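Long-range contact in geranyltranstransferase (Thermotoga maritima, PDB 2FTZ), which probably catalyses the head-to-tail condensation of geranyl diphosphate with isopentenyl diphosphate to give farnesyl diphosphate: residues A[58-63]-A[267-272]. Numbering follows the deposited sequence.
Sequences GEDLGV and LFRTLF
Asp60 OD2 is gripped by two groups of one residue: the hydroxyl OG1 of Thr270 donates to it over 2.7 Å from the anti side, and the backbone N of Thr270 does so over 2.9 Å from the syn side, both somewhat out of the carboxylate plane. Threonine suits this place because its hydroxyl lies beside its own amide. The other oxygen, Asp60 OD1, turns its syn lone pair to the backbone N of Arg269 at 3.0 Å (N-H...O angle 155°). A water donates to Asp60 OD1 and accepts from Phe268 N, so the carboxylate serves three successive amides of the first turn of helix 268-273, one of them through water. Leu267, at the N-cap position, has no polar side chain to offer; aspartate, reaching across from the last turn of helix 49-61, supplies acceptors in its place, and its negative charge should interact favourably with the helix dipole. The contact joins two helices of the all-helical polyprenyl synthetase fold more than 200 residues apart in sequence. A long arginine can reach Glu59 from position 269: in the conformer described, one of two, Glu59 OE1 lies over one guanidinium face and makes a salt bridge to Arg269 NH1 (2.7 Å). Beside Asp60, the branched ends of Leu61 and Leu267 meet through their CD2 methyls at 3.9 Å, and both side chains also touch Phe188 of helix 177-189.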
ATOM      1  N   GLY A  58      14.469  -5.984 -20.154  1.00 24.53           N
ATOM      2  CA  GLY A  58      15.051  -4.649 -20.387  1.00 25.14           C
ATOM      3  C   GLY A  58      16.370  -4.690 -21.130  1.00 26.37           C
ATOM      4  O   GLY A  58      16.618  -3.858 -22.003  1.00 26.53           O
ATOM      5  N   GLU A  59      17.210  -5.669 -20.808  1.00 27.07           N
ATOM      6  CA  GLU A  59      18.435  -5.914 -21.568  1.00 27.04           C
ATOM      7  C   GLU A  59      18.139  -6.189 -23.045  1.00 26.82           C
ATOM      8  O   GLU A  59      18.760  -5.632 -23.940  1.00 25.52           O
ATOM      9  CB  GLU A  59      19.184  -7.122 -21.031  1.00 29.08           C
ATOM     10  CG  GLU A  59      19.797  -6.969 -19.678  1.00 40.63           C
ATOM     11  CD  GLU A  59      20.682  -8.161 -19.299  1.00 40.15           C
ATOM     12  OE1 GLU A  59      21.408  -8.650 -20.170  1.00 50.32           O
ATOM     13  OE2 GLU A  59      20.662  -8.577 -18.120  1.00 63.32           O
ATOM     14  N   ASP A  60      17.228  -7.116 -23.300  1.00 21.74           N
ATOM     15  CA  ASP A  60      16.810  -7.430 -24.666  1.00 22.92           C
ATOM     16  C   ASP A  60      16.360  -6.170 -25.429  1.00 21.69           C
ATOM     17  O   ASP A  60      16.552  -6.069 -26.627  1.00 20.77           O
ATOM     18  CB  ASP A  60      15.660  -8.421 -24.640  1.00 20.51           C
ATOM     19  CG  ASP A  60      16.112  -9.880 -24.540  1.00 20.46           C
ATOM     20  OD1 ASP A  60      17.173 -10.234 -25.105  1.00 22.94           O
ATOM     21  OD2 ASP A  60      15.317 -10.695 -23.985  1.00 24.62           O
ATOM     22  N   LEU A  61      15.763  -5.227 -24.717  1.00 21.51           N
ATOM     23  CA  LEU A  61      15.186  -4.018 -25.315  1.00 23.72           C
ATOM     24  C   LEU A  61      16.185  -2.861 -25.310  1.00 28.24           C
ATOM     25  O   LEU A  61      15.997  -1.902 -26.047  1.00 28.64           O
ATOM     26  CB  LEU A  61      13.905  -3.598 -24.564  1.00 25.13           C
ATOM     27  CG  LEU A  61      12.635  -4.433 -24.758  1.00 22.01           C
ATOM     28  CD1 LEU A  61      11.582  -3.923 -23.777  1.00 26.88           C
ATOM     29  CD2 LEU A  61      12.083  -4.438 -26.179  1.00 28.93           C
ATOM     30  N   GLY A  62      17.236  -2.963 -24.503  1.00 28.49           N
ATOM     31  CA  GLY A  62      18.254  -1.918 -24.408  1.00 32.98           C
ATOM     32  C   GLY A  62      17.780  -0.725 -23.601  1.00 36.68           C
ATOM     33  O   GLY A  62      18.056   0.412 -23.953  1.00 36.48           O
ATOM     34  N   VAL A  63      17.046  -0.987 -22.528  1.00 36.62           N
ATOM     35  CA  VAL A  63      16.512   0.040 -21.652  1.00 38.39           C
ATOM     36  C   VAL A  63      17.580   0.431 -20.632  1.00 39.96           C
ATOM     37  O   VAL A  63      18.344  -0.425 -20.182  1.00 40.40           O
ATOM     38  CB  VAL A  63      15.262  -0.477 -20.919  1.00 35.95           C
ATOM     39  CG1 VAL A  63      14.930   0.396 -19.735  1.00 36.25           C
ATOM     40  CG2 VAL A  63      14.095  -0.611 -21.903  1.00 37.64           C
ATOM     41  N   LEU A 267      13.143 -11.320 -28.336  1.00 23.10           N
ATOM     42  CA  LEU A 267      13.627 -11.137 -26.967  1.00 20.30           C
ATOM     43  C   LEU A 267      14.384 -12.391 -26.522  1.00 20.17           C
ATOM     44  O   LEU A 267      13.887 -13.159 -25.732  1.00 19.13           O
ATOM     45  CB  LEU A 267      12.465 -10.807 -26.040  1.00 20.40           C
ATOM     46  CG  LEU A 267      11.572  -9.626 -26.476  1.00 25.68           C
ATOM     47  CD1 LEU A 267      10.221  -9.617 -25.645  1.00 23.10           C
ATOM     48  CD2 LEU A 267      12.338  -8.315 -26.380  1.00 25.72           C
ATOM     49  N   PHE A 268      15.601 -12.577 -27.051  1.00 21.56           N
ATOM     50  CA  PHE A 268      16.292 -13.872 -26.931  1.00 22.46           C
ATOM     51  C   PHE A 268      16.818 -14.186 -25.536  1.00 22.11           C
ATOM     52  O   PHE A 268      16.783 -15.351 -25.126  1.00 22.16           O
ATOM     53  CB  PHE A 268      17.400 -14.003 -27.983  1.00 21.69           C
ATOM     54  CG  PHE A 268      16.846 -14.140 -29.363  1.00 24.55           C
ATOM     55  CD1 PHE A 268      16.084 -15.242 -29.691  1.00 23.26           C
ATOM     56  CD2 PHE A 268      16.944 -13.099 -30.262  1.00 25.00           C
ATOM     57  CE1 PHE A 268      15.509 -15.363 -30.956  1.00 26.19           C
ATOM     58  CE2 PHE A 268      16.376 -13.200 -31.520  1.00 26.10           C
ATOM     59  CZ  PHE A 268      15.652 -14.329 -31.865  1.00 23.11           C
ATOM     60  N   ARG A 269      17.285 -13.183 -24.790  1.00 20.56           N
ATOM     61  CA  ARG A 269      17.729 -13.453 -23.406  1.00 23.61           C
ATOM     62  C   ARG A 269      16.554 -13.924 -22.531  1.00 20.70           C
ATOM     63  O   ARG A 269      16.647 -14.869 -21.746  1.00 22.20           O
ATOM     64  CB  ARG A 269      18.377 -12.229 -22.785  1.00 25.11           C
ATOM     65  CG  ARG A 269      19.636 -11.725 -23.501  1.00 31.95           C
ATOM     66  CD  ARG A 269      20.100 -10.464 -22.771  0.50 35.80           C
ATOM     67  NE  ARG A 269      21.237  -9.780 -23.393  0.50 41.50           N
ATOM     68  CZ  ARG A 269      22.480  -9.744 -22.908  0.50 42.16           C
ATOM     69  NH1 ARG A 269      22.809 -10.379 -21.782  0.50 45.82           N
ATOM     70  NH2 ARG A 269      23.412  -9.062 -23.562  0.50 42.82           N
ATOM     71  N   THR A 270      15.426 -13.269 -22.726  1.00 20.48           N
ATOM     72  CA  THR A 270      14.194 -13.588 -22.023  1.00 21.09           C
ATOM     73  C   THR A 270      13.724 -14.959 -22.450  1.00 20.59           C
ATOM     74  O   THR A 270      13.318 -15.755 -21.613  1.00 21.57           O
ATOM     75  CB  THR A 270      13.141 -12.539 -22.287  1.00 21.64           C
ATOM     76  OG1 THR A 270      13.672 -11.223 -21.954  1.00 23.42           O
ATOM     77  CG2 THR A 270      11.852 -12.822 -21.537  1.00 23.59           C
ATOM     78  N   LEU A 271      13.799 -15.252 -23.743  1.00 18.81           N
ATOM     79  CA  LEU A 271      13.387 -16.595 -24.231  1.00 20.15           C
ATOM     80  C   LEU A 271      14.185 -17.694 -23.515  1.00 19.66           C
ATOM     81  O   LEU A 271      13.631 -18.697 -23.053  1.00 20.07           O
ATOM     82  CB  LEU A 271      13.580 -16.689 -25.743  1.00 19.25           C
ATOM     83  CG  LEU A 271      13.133 -17.961 -26.447  1.00 19.61           C
ATOM     84  CD1 LEU A 271      11.625 -18.151 -26.293  1.00 17.54           C
ATOM     85  CD2 LEU A 271      13.553 -17.973 -27.930  1.00 17.58           C
ATOM     86  N   PHE A 272      15.501 -17.532 -23.442  1.00 20.56           N
ATOM     87  CA  PHE A 272      16.331 -18.540 -22.799  1.00 23.37           C
ATOM     88  C   PHE A 272      16.093 -18.646 -21.289  1.00 21.52           C
ATOM     89  O   PHE A 272      16.076 -19.753 -20.753  1.00 23.42           O
ATOM     90  CB  PHE A 272      17.783 -18.331 -23.150  1.00 26.21           C
ATOM     91  CG  PHE A 272      18.121 -18.863 -24.534  1.00 29.33           C
ATOM     92  CD1 PHE A 272      17.805 -18.142 -25.653  1.00 33.75           C
ATOM     93  CD2 PHE A 272      18.640 -20.127 -24.690  1.00 41.26           C
ATOM     94  CE1 PHE A 272      18.081 -18.619 -26.925  1.00 34.13           C
ATOM     95  CE2 PHE A 272      18.918 -20.628 -25.958  1.00 44.36           C
ATOM     96  CZ  PHE A 272      18.635 -19.863 -27.076  1.00 42.82           C
TER
HETATM   97  O   HOH W   1      17.898 -10.342 -27.568  1.00 38.43           O